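Local coordinates for protein nine-heme cytochrome c (Desulfovibrio desulfuricans, PDB 1OFW) that carries electrons through nine c-type hemes and may form part of a transmembrane redox complex that passes electrons to the cytoplasm for sulfate reduction, at residues A[98-101]-A[102-105]; A[74-77]-A[78-82]; A[244-247]-A[248-252]. One frame throughout, in Å; residues are numbered along the deposited sequence.

Each of the three contacts holds an axial histidine of a different heme, and along the chain they run in the order contact 2, contact 1, contact 3. Contacts 2 and 1 lie on the consecutive helices 76-81 and 97-107, inside the first of two class III cytochrome c regions; their centres are about 15 Å apart and they touch, V98 CB packing 3.6 Å from H81 O. Contact 3 lies in a loop of the second region, its centre about 34 Å from the centre of contact 1 and about 40 Å from that of contact 2. The separation fits a molecule of two tetraheme clusters with an extra heme between them: contact 2 supplies an axial histidine to heme 5, contact 1 to heme 3 and contact 3 to heme 7.

Contact 1 of 3, residues A[98-101]-A[102-105]; sequences VSCH and EQQT. With HEC (heme c), chain E.
V98 O accepts the backbone N of E102 at 2.9 Å, opening a run of four i to i+4 bonds that ends with T105 N on H101 O. The tight part of this helix is the side turned to heme 3. C100 SG is bonded covalently to CAC of the heme at 1.8 Å. H101 NE2 binds the heme iron (FE) at 2.0 Å, opposite H40 of helix 37-43, so two successive residues of the CXXCH heme-binding motif fix the porphyrin against one turn. Q104, bent at chi2 (-78°), folds back along this side and brings OE1 to 3.6 Å from the heme methyl CMD; R108 is the hydrogen-bond partner of that oxygen.

The looser side is bridged by water: one molecule lies 2.5 Å from S99 OG and donates to Q103 OE1 at 2.6 Å. E102, also partly exposed, extends past V98 to a salt bridge with R122. T105 lies near a different heme, beside H115, and its OG1 turns back on its own helix to donate to E102 O at 2.7 Å.

Helix 97-107 is flanked by loops that bring T83 and R122 against V98, while L213 of helix 212-217 packs on H101 and Q104.

Contact 2 of 3, residues A[74-77]-A[78-82]; sequences ITLD and RAMHA. With HEC (heme c), chain G.
R78 begins the second segment with its CB 3.6 Å from T75 O, at the N-terminal end of helix 76-81, where T75 occupies the N-cap position. A bend at chi2 carries the guanidinium on toward A82, whose CB sits over the centre of its face, 3.4 Å above the plane. R78 NE bonds a propionate oxygen of another heme, and NH1 bonds N84.

A79 supplies the first i to i+4 backbone bond, its N to T75 O at 2.9 Å. M80 follows with its N on L76 O. Its chi1 (-59°) sets CG anti to the carbonyl carbon, which places M80 CG 3.9 Å from L76 CD1 and 3.6 Å from heme atom C3D; the later bends at chi2 and chi3 carry SD to the methyl CMD. L76 reaches the same heme through CD2, near propionate oxygen O2D.

H81 carries the polar part of the contact. Its NE2 binds the iron (FE) of heme 5 at 2.0 Å, and on the far side of the ring ND1 donates to D77 O at 2.8 Å. That oxygen is met on a lone pair in the carbonyl plane, although it stands 23° out of the imidazole plane, and it also accepts the backbone N of H81. A weak bond from ND1 to D77 OD1 is added, the carboxylate turned 56° from the ring.

A82 leaves the helix. H131 completes the iron site, and the ND1 bond limits rotation of the H81 ring. An acceptor at ND1, with a carboxylate close by, would probably give the imidazole some imidazolate character and favour the oxidised iron.

Contact 3 of 3, residues A[244-247]-A[248-252]; sequences CHTK and EIDKA. With HEC (heme c), chain I.
With chi1 at 55°, T246 sets OG1 between its backbone N and carbonyl carbon, and from there the hydroxyl donates to E248 O at 2.6 Å. The approach is nearly end-on to the carbonyl, the C=O...donor angle being 160°. D250 comes from further along the loop; its CB packs 3.4 Å from T246 OG1, and the two side chains cross at about a right angle. The hydroxyl thus links two points of a loop that has no regular secondary structure.

Water supplements this link. D250 holds CG anti to its backbone N, which lets OD2 reach a molecule that donates to it at 2.6 Å. The same water donates to C244 O and accepts a weak bond from T246 N, so the carboxylate is tied through solvent to the backbone beside the heme. N253 gives D250 OD2 a direct hydrogen bond as well.

K247 and E248 lie side by side on the exposed surface and point the same way. The lysine chain is extended until chi4 and the glutamate bends at chi2, which brings K247 NZ to 2.9 Å from E248 OE2 in a salt bridge. K247 NZ approaches E248 OE2 from above the carboxylate plane, 39° out of it.

At its other end the first segment is bound to the heme. C244 SG is covalently joined to CAC of heme 7 at 1.8 Å. H245 NE2 binds the heme iron (FE) at 2.0 Å, with H230 as the other axial ligand.

The loop runs between helices 212-217 and 259-273. L259 and A262 of the latter pack on H245, T246 shares backbone hydrogen bonding with L259, and P257 O, just ahead of that helix, receives H245 ND1.

Contact 1 of 3, residues A[98-101]-A[102-105]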
loop_
_atom_site.group_PDB
_atom_site.type_symbol
_atom_site.label_atom_id
_atom_site.label_comp_id
_atom_site.label_asym_id
_atom_site.label_seq_id
_atom_site.Cartn_x
_atom_site.Cartn_y
_atom_site.Cartn_z
ATOM N N VAL A 98 6.256 -5.646 3.144
ATOM C CA VAL A 98 4.908 -5.208 3.509
ATOM C C VAL A 98 4.856 -4.435 4.785
ATOM O O VAL A 98 4.167 -3.410 4.922
ATOM C CB VAL A 98 3.979 -6.435 3.558
ATOM C CG1 VAL A 98 2.593 -6.059 4.067
ATOM C CG2 VAL A 98 3.889 -7.054 2.185
ATOM N N SER A 99 5.518 -4.736 5.866
ATOM C CA SER A 99 5.548 -4.159 7.175
ATOM C C SER A 99 6.177 -2.780 7.075
ATOM O O SER A 99 5.594 -1.901 7.715
ATOM C CB SER A 99 6.267 -5.010 8.213
ATOM O OG SER A 99 7.647 -4.705 8.192
ATOM N N CYS A 100 7.259 -2.590 6.341
ATOM C CA CYS A 100 7.730 -1.208 6.289
ATOM C C CYS A 100 6.756 -0.300 5.548
ATOM O O CYS A 100 6.528 0.822 5.985
ATOM C CB CYS A 100 9.103 -1.169 5.616
ATOM S SG CYS A 100 9.720 0.520 5.591
ATOM N N HIS A 101 6.197 -0.790 4.445
ATOM C CA HIS A 101 5.244 0.042 3.694
ATOM C C HIS A 101 4.068 0.364 4.616
ATOM O O HIS A 101 3.560 1.501 4.649
ATOM C CB HIS A 101 4.883 -0.648 2.400
ATOM C CG HIS A 101 5.961 -0.786 1.380
ATOM N ND1 HIS A 101 5.781 -1.586 0.290
ATOM C CD2 HIS A 101 7.206 -0.277 1.273
ATOM C CE1 HIS A 101 6.888 -1.558 -0.480
ATOM N NE2 HIS A 101 7.760 -0.757 0.108
ATOM N N GLU A 102 3.642 -0.616 5.402
ATOM C CA GLU A 102 2.529 -0.313 6.318
ATOM C C GLU A 102 2.933 0.752 7.300
ATOM O O GLU A 102 2.126 1.645 7.591
ATOM C CB GLU A 102 2.092 -1.543 7.118
ATOM C CG GLU A 102 1.350 -2.589 6.354
ATOM C CD GLU A 102 0.616 -3.583 7.254
ATOM O OE1 GLU A 102 -0.198 -4.346 6.702
ATOM O OE2 GLU A 102 0.870 -3.597 8.478
ATOM N N GLN A 103 4.131 0.676 7.866
ATOM C CA GLN A 103 4.607 1.675 8.800
ATOM C C GLN A 103 4.585 3.069 8.164
ATOM O O GLN A 103 4.270 4.048 8.861
ATOM C CB GLN A 103 6.024 1.396 9.260
ATOM C CG GLN A 103 6.421 0.272 10.164
ATOM C CD GLN A 103 7.938 0.313 10.451
ATOM O OE1 GLN A 103 8.767 -0.366 9.816
ATOM N NE2 GLN A 103 8.315 1.160 11.418
ATOM N N GLN A 104 4.947 3.166 6.880
ATOM C CA GLN A 104 4.886 4.442 6.191
ATOM C C GLN A 104 3.458 5.028 6.290
ATOM O O GLN A 104 3.342 6.232 6.575
ATOM C CB GLN A 104 5.305 4.355 4.737
ATOM C CG GLN A 104 6.788 4.032 4.528
ATOM C CD GLN A 104 7.635 5.271 4.746
ATOM O OE1 GLN A 104 7.569 6.270 4.031
ATOM N NE2 GLN A 104 8.498 5.193 5.714
ATOM N N THR A 105 2.457 4.201 6.049
ATOM C CA THR A 105 1.079 4.711 5.998
ATOM C C THR A 105 0.596 5.088 7.399
ATOM O O THR A 105 -0.316 5.905 7.515
ATOM C CB THR A 105 0.103 3.704 5.392
ATOM O OG1 THR A 105 -0.023 2.538 6.224
ATOM C CG2 THR A 105 0.535 3.215 4.018
HETATM FE FE HEC E . 9.579 -0.395 -0.631
HETATM C CHA HEC E . 8.816 2.315 -2.495
HETATM C CHB HEC E . 8.704 -2.466 -3.257
HETATM C CHC HEC E . 10.946 -3.028 0.988
HETATM C CHD HEC E . 10.229 1.620 2.060
HETATM N NA HEC E . 8.802 -0.128 -2.452
HETATM C C1A HEC E . 8.551 1.086 -3.072
HETATM C C2A HEC E . 7.970 0.823 -4.362
HETATM C C3A HEC E . 7.826 -0.494 -4.509
HETATM C C4A HEC E . 8.473 -1.107 -3.355
HETATM C CMA HEC E . 7.161 -1.257 -5.632
HETATM C CAA HEC E . 7.618 1.935 -5.380
HETATM C CBA HEC E . 8.896 2.555 -6.023
HETATM C CGA HEC E . 9.645 1.443 -6.763
HETATM O O1A HEC E . 9.133 1.056 -7.811
HETATM O O2A HEC E . 10.676 0.984 -6.214
HETATM N NB HEC E . 9.773 -2.338 -1.058
HETATM C C1B HEC E . 9.382 -3.039 -2.190
HETATM C C2B HEC E . 9.770 -4.428 -2.076
HETATM C C3B HEC E . 10.381 -4.586 -0.875
HETATM C C4B HEC E . 10.404 -3.283 -0.257
HETATM C CMB HEC E . 9.485 -5.471 -3.158
HETATM C CAB HEC E . 10.946 -5.826 -0.184
HETATM C CBB HEC E . 11.920 -6.668 -1.074
HETATM N NC HEC E . 10.397 -0.652 1.174
HETATM C C1C HEC E . 10.880 -1.847 1.708
HETATM C C2C HEC E . 11.264 -1.652 3.092
HETATM C C3C HEC E . 11.081 -0.356 3.371
HETATM C C4C HEC E . 10.539 0.269 2.186
HETATM C CMC HEC E . 11.723 -2.829 3.980
HETATM C CAC HEC E . 11.270 0.427 4.655
HETATM C CBC HEC E . 12.392 -0.056 5.607
HETATM N ND HEC E . 9.535 1.576 -0.289
HETATM C C1D HEC E . 9.836 2.210 0.889
HETATM C C2D HEC E . 9.688 3.640 0.712
HETATM C C3D HEC E . 9.388 3.846 -0.578
HETATM C C4D HEC E . 9.220 2.555 -1.211
HETATM C CMD HEC E . 9.885 4.659 1.825
HETATM C CAD HEC E . 9.229 5.174 -1.331
HETATM C CBD HEC E . 10.623 5.740 -1.692
HETATM C CGD HEC E . 10.565 7.175 -2.190
HETATM O O1D HEC E . 11.459 7.589 -2.962
HETATM O O2D HEC E . 9.635 7.898 -1.800
HETATM O O HOH W 1 8.333 -2.951 9.893
#

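Contact 2 of 3, residues A[74-77]-A[78-82]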
loop_
_atom_site.group_PDB
_atom_site.type_symbol
_atom_site.label_atom_id
_atom_site.label_comp_id
_atom_site.label_asym_id
_atom_site.label_seq_id
_atom_site.Cartn_x
_atom_site.Cartn_y
_atom_site.Cartn_z
ATOM N N ILE A 74 12.573 -19.345 8.934
ATOM C CA ILE A 74 11.594 -18.321 8.533
ATOM C C ILE A 74 11.589 -18.311 7.012
ATOM O O ILE A 74 12.655 -18.133 6.408
ATOM C CB ILE A 74 12.001 -16.983 9.137
ATOM C CG1 ILE A 74 11.814 -16.947 10.670
ATOM C CG2 ILE A 74 11.315 -15.797 8.485
ATOM C CD1 ILE A 74 10.361 -16.906 11.084
ATOM N N THR A 75 10.455 -18.515 6.379
ATOM C CA THR A 75 10.466 -18.741 4.948
ATOM C C THR A 75 10.494 -17.395 4.187
ATOM O O THR A 75 10.355 -16.322 4.752
ATOM C CB THR A 75 9.262 -19.541 4.435
ATOM O OG1 THR A 75 8.085 -18.841 4.769
ATOM C CG2 THR A 75 9.111 -20.893 5.135
ATOM N N LEU A 76 10.687 -17.523 2.882
ATOM C CA LEU A 76 10.677 -16.372 1.982
ATOM C C LEU A 76 9.363 -15.629 2.092
ATOM O O LEU A 76 9.299 -14.399 2.178
ATOM C CB LEU A 76 10.935 -16.908 0.575
ATOM C CG LEU A 76 11.104 -15.879 -0.541
ATOM C CD1 LEU A 76 12.251 -14.930 -0.276
ATOM C CD2 LEU A 76 11.321 -16.567 -1.873
ATOM N N ASP A 77 8.270 -16.384 2.103
ATOM C CA ASP A 77 6.933 -15.814 2.223
ATOM C C ASP A 77 6.862 -14.933 3.454
ATOM O O ASP A 77 6.401 -13.787 3.478
ATOM C CB ASP A 77 5.887 -16.942 2.253
ATOM C CG ASP A 77 4.507 -16.511 2.677
ATOM O OD1 ASP A 77 4.069 -15.444 2.236
ATOM O OD2 ASP A 77 3.785 -17.200 3.416
ATOM N N ARG A 78 7.324 -15.373 4.608
ATOM C CA ARG A 78 7.280 -14.666 5.871
ATOM C C ARG A 78 8.209 -13.466 5.832
ATOM O O ARG A 78 7.787 -12.371 6.213
ATOM C CB ARG A 78 7.630 -15.618 7.011
ATOM C CG ARG A 78 7.647 -14.941 8.370
ATOM C CD ARG A 78 6.255 -14.639 8.850
ATOM N NE ARG A 78 6.340 -13.948 10.139
ATOM C CZ ARG A 78 5.324 -13.293 10.658
ATOM N NH1 ARG A 78 4.168 -13.224 10.050
ATOM N NH2 ARG A 78 5.541 -12.709 11.835
ATOM N N ALA A 79 9.419 -13.677 5.317
ATOM C CA ALA A 79 10.386 -12.583 5.290
ATOM C C ALA A 79 9.931 -11.398 4.435
ATOM O O ALA A 79 10.267 -10.243 4.766
ATOM C CB ALA A 79 11.713 -13.127 4.784
ATOM N N MET A 80 9.203 -11.683 3.357
ATOM C CA MET A 80 8.853 -10.601 2.444
ATOM C C MET A 80 7.526 -9.952 2.785
ATOM O O MET A 80 7.305 -8.791 2.454
ATOM C CB MET A 80 8.820 -11.181 1.036
ATOM C CG MET A 80 10.159 -11.799 0.613
ATOM S SD MET A 80 11.479 -10.567 0.523
ATOM C CE MET A 80 12.754 -11.339 1.473
ATOM N N HIS A 81 6.616 -10.681 3.440
ATOM C CA HIS A 81 5.272 -10.173 3.641
ATOM C C HIS A 81 4.806 -10.081 5.095
ATOM O O HIS A 81 3.667 -9.621 5.308
ATOM C CB HIS A 81 4.318 -11.086 2.913
ATOM C CG HIS A 81 4.590 -11.472 1.506
ATOM N ND1 HIS A 81 5.018 -12.752 1.281
ATOM C CD2 HIS A 81 4.460 -10.920 0.274
ATOM C CE1 HIS A 81 5.164 -12.954 -0.016
ATOM N NE2 HIS A 81 4.843 -11.852 -0.648
ATOM N N ALA A 82 5.614 -10.500 6.061
ATOM C CA ALA A 82 5.130 -10.503 7.439
ATOM C C ALA A 82 4.593 -9.156 7.908
ATOM O O ALA A 82 5.196 -8.110 7.681
ATOM C CB ALA A 82 6.269 -10.881 8.378
HETATM FE FE HEC G . 4.850 -11.654 -2.659
HETATM C CHA HEC G . 7.470 -13.862 -2.709
HETATM C CHB HEC G . 2.681 -14.268 -2.940
HETATM C CHC HEC G . 2.226 -9.479 -2.558
HETATM C CHD HEC G . 7.047 -9.061 -2.327
HETATM N NA HEC G . 5.060 -13.638 -2.762
HETATM C C1A HEC G . 6.226 -14.417 -2.733
HETATM C C2A HEC G . 5.899 -15.823 -2.666
HETATM C C3A HEC G . 4.564 -15.913 -2.731
HETATM C C4A HEC G . 4.023 -14.558 -2.807
HETATM C CMA HEC G . 3.685 -17.178 -2.737
HETATM C CAA HEC G . 6.937 -16.943 -2.517
HETATM C CBA HEC G . 7.605 -17.337 -3.851
HETATM C CGA HEC G . 6.668 -17.970 -4.858
HETATM O O1A HEC G . 6.071 -19.037 -4.516
HETATM O O2A HEC G . 6.558 -17.426 -5.984
HETATM N NB HEC G . 2.867 -11.849 -2.747
HETATM C C1B HEC G . 2.125 -13.003 -2.931
HETATM C C2B HEC G . 0.726 -12.669 -3.111
HETATM C C3B HEC G . 0.619 -11.326 -2.981
HETATM C C4B HEC G . 1.946 -10.815 -2.745
HETATM C CMB HEC G . -0.363 -13.707 -3.438
HETATM C CAB HEC G . -0.609 -10.415 -3.089
HETATM C CBB HEC G . -1.747 -10.926 -2.149
HETATM N NC HEC G . 4.682 -9.678 -2.516
HETATM C C1C HEC G . 3.503 -8.955 -2.485
HETATM C C2C HEC G . 3.808 -7.558 -2.368
HETATM C C3C HEC G . 5.153 -7.431 -2.314
HETATM C C4C HEC G . 5.693 -8.759 -2.383
HETATM C CMC HEC G . 2.709 -6.474 -2.368
HETATM C CAC HEC G . 6.006 -6.148 -2.301
HETATM C CBC HEC G . 5.634 -5.177 -1.156
HETATM N ND HEC G . 6.840 -11.489 -2.576
HETATM C C1D HEC G . 7.567 -10.321 -2.507
HETATM C C2D HEC G . 8.982 -10.615 -2.673
HETATM C C3D HEC G . 9.090 -11.946 -2.815
HETATM C C4D HEC G . 7.773 -12.511 -2.699
HETATM C CMD HEC G . 10.111 -9.556 -2.667
HETATM C CAD HEC G . 10.388 -12.745 -3.074
HETATM C CBD HEC G . 10.676 -12.805 -4.604
HETATM C CGD HEC G . 9.862 -13.845 -5.319
HETATM O O1D HEC G . 9.116 -13.562 -6.310
HETATM O O2D HEC G . 9.976 -15.028 -4.897
#

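Contact 3 of 3, residues A[244-247]-A[248-252]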
loop_
_atom_site.group_PDB
_atom_site.type_symbol
_atom_site.label_atom_id
_atom_site.label_comp_id
_atom_site.label_asym_id
_atom_site.label_seq_id
_atom_site.Cartn_x
_atom_site.Cartn_y
_atom_site.Cartn_z
ATOM N N CYS A 244 -26.138 0.996 2.184
ATOM C CA CYS A 244 -25.611 -0.101 2.946
ATOM C C CYS A 244 -25.714 0.094 4.466
ATOM O O CYS A 244 -25.768 -0.918 5.174
ATOM C CB CYS A 244 -24.148 -0.359 2.566
ATOM S SG CYS A 244 -23.981 -0.909 0.849
ATOM N N HIS A 245 -25.709 1.342 4.912
ATOM C CA HIS A 245 -25.773 1.687 6.318
ATOM C C HIS A 245 -27.158 2.231 6.661
ATOM O O HIS A 245 -27.525 3.315 6.230
ATOM C CB HIS A 245 -24.653 2.707 6.637
ATOM C CG HIS A 245 -23.286 2.138 6.479
ATOM N ND1 HIS A 245 -22.692 1.371 7.428
ATOM C CD2 HIS A 245 -22.397 2.194 5.453
ATOM C CE1 HIS A 245 -21.493 0.991 6.999
ATOM N NE2 HIS A 245 -21.280 1.482 5.797
ATOM N N THR A 246 -27.905 1.409 7.404
ATOM C CA THR A 246 -29.288 1.775 7.711
ATOM C C THR A 246 -29.314 2.851 8.779
ATOM O O THR A 246 -28.381 2.950 9.563
ATOM C CB THR A 246 -30.043 0.517 8.176
ATOM O OG1 THR A 246 -29.376 -0.110 9.286
ATOM C CG2 THR A 246 -30.033 -0.479 7.023
ATOM N N LYS A 247 -30.382 3.649 8.786
ATOM C CA LYS A 247 -30.525 4.654 9.846
ATOM C C LYS A 247 -30.615 4.013 11.228
ATOM O O LYS A 247 -29.983 4.470 12.176
ATOM C CB LYS A 247 -31.737 5.526 9.535
ATOM C CG LYS A 247 -32.047 6.505 10.682
ATOM C CD LYS A 247 -33.369 7.189 10.364
ATOM C CE LYS A 247 -33.996 7.870 11.583
ATOM N NZ LYS A 247 -34.923 6.942 12.273
ATOM N N GLU A 248 -31.347 2.949 11.406
ATOM C CA GLU A 248 -31.497 2.170 12.604
ATOM C C GLU A 248 -30.612 0.933 12.673
ATOM O O GLU A 248 -30.006 0.452 11.719
ATOM C CB GLU A 248 -32.992 1.740 12.736
ATOM C CG GLU A 248 -33.915 2.969 12.668
ATOM C CD GLU A 248 -33.791 3.771 13.965
ATOM O OE1 GLU A 248 -33.987 3.115 15.011
ATOM O OE2 GLU A 248 -33.537 4.988 13.968
ATOM N N ILE A 249 -30.546 0.387 13.879
ATOM C CA ILE A 249 -29.899 -0.859 14.227
ATOM C C ILE A 249 -30.187 -1.934 13.203
ATOM O O ILE A 249 -31.347 -2.169 12.833
ATOM C CB ILE A 249 -30.389 -1.348 15.615
ATOM C CG1 ILE A 249 -29.708 -2.648 16.024
ATOM C CG2 ILE A 249 -31.904 -1.465 15.685
ATOM C CD1 ILE A 249 -29.691 -3.031 17.480
ATOM N N ASP A 250 -29.146 -2.573 12.683
ATOM C CA ASP A 250 -29.295 -3.669 11.697
ATOM C C ASP A 250 -28.618 -4.896 12.282
ATOM O O ASP A 250 -27.431 -5.114 12.051
ATOM C CB ASP A 250 -28.658 -3.230 10.380
ATOM C CG ASP A 250 -28.688 -4.253 9.266
ATOM O OD1 ASP A 250 -29.251 -5.342 9.476
ATOM O OD2 ASP A 250 -28.156 -3.951 8.166
ATOM N N LYS A 251 -29.291 -5.697 13.074
ATOM C CA LYS A 251 -28.722 -6.863 13.732
ATOM C C LYS A 251 -28.287 -7.928 12.725
ATOM O O LYS A 251 -27.452 -8.766 13.059
ATOM C CB LYS A 251 -29.742 -7.462 14.695
ATOM N N ALA A 252 -28.802 -7.878 11.499
ATOM C CA ALA A 252 -28.361 -8.870 10.502
ATOM C C ALA A 252 -26.938 -8.593 10.056
ATOM O O ALA A 252 -26.260 -9.484 9.549
ATOM C CB ALA A 252 -29.271 -8.930 9.272
HETATM FE FE HEC I . -19.480 1.381 4.948
HETATM C CHA HEC I . -18.305 -0.564 7.571
HETATM C CHB HEC I . -18.741 4.180 6.719
HETATM C CHC HEC I . -20.454 3.291 2.273
HETATM C CHD HEC I . -20.538 -1.453 3.346
HETATM N NA HEC I . -18.642 1.712 6.734
HETATM C C1A HEC I . -18.164 0.806 7.644
HETATM C C2A HEC I . -17.517 1.512 8.739
HETATM C C3A HEC I . -17.633 2.826 8.490
HETATM C C4A HEC I . -18.382 2.976 7.276
HETATM C CMA HEC I . -17.087 3.990 9.325
HETATM C CAA HEC I . -16.854 0.832 9.949
HETATM C CBA HEC I . -15.325 0.825 9.674
HETATM C CGA HEC I . -14.918 0.132 8.392
HETATM O O1A HEC I . -14.875 -1.120 8.420
HETATM O O2A HEC I . -14.651 0.801 7.375
HETATM N NB HEC I . -19.637 3.334 4.583
HETATM C C1B HEC I . -19.299 4.357 5.460
HETATM C C2B HEC I . -19.592 5.624 4.836
HETATM C C3B HEC I . -19.960 5.375 3.569
HETATM C C4B HEC I . -20.031 3.944 3.415
HETATM C CMB HEC I . -19.468 6.969 5.572
HETATM C CAB HEC I . -20.303 6.333 2.451
HETATM C CBB HEC I . -19.121 7.208 1.976
HETATM N NC HEC I . -20.307 0.969 3.168
HETATM C C1C HEC I . -20.656 1.894 2.207
HETATM C C2C HEC I . -21.358 1.232 1.118
HETATM C C3C HEC I . -21.429 -0.059 1.443
HETATM C C4C HEC I . -20.753 -0.262 2.685
HETATM C CMC HEC I . -21.983 1.952 -0.067
HETATM C CAC HEC I . -22.180 -1.210 0.737
HETATM C CBC HEC I . -21.849 -1.296 -0.773
HETATM N ND HEC I . -19.377 -0.583 5.321
HETATM C C1D HEC I . -19.919 -1.600 4.557
HETATM C C2D HEC I . -19.691 -2.863 5.220
HETATM C C3D HEC I . -19.100 -2.622 6.399
HETATM C C4D HEC I . -18.897 -1.190 6.473
HETATM C CMD HEC I . -20.097 -4.216 4.604
HETATM C CAD HEC I . -18.713 -3.581 7.523
HETATM C CBD HEC I . -17.270 -4.117 7.350
HETATM C CGD HEC I . -16.984 -5.086 8.499
HETATM O O1D HEC I . -17.818 -5.995 8.659
HETATM O O2D HEC I . -15.981 -4.927 9.221
HETATM O O HOH W 2 -26.777 -1.827 7.670
#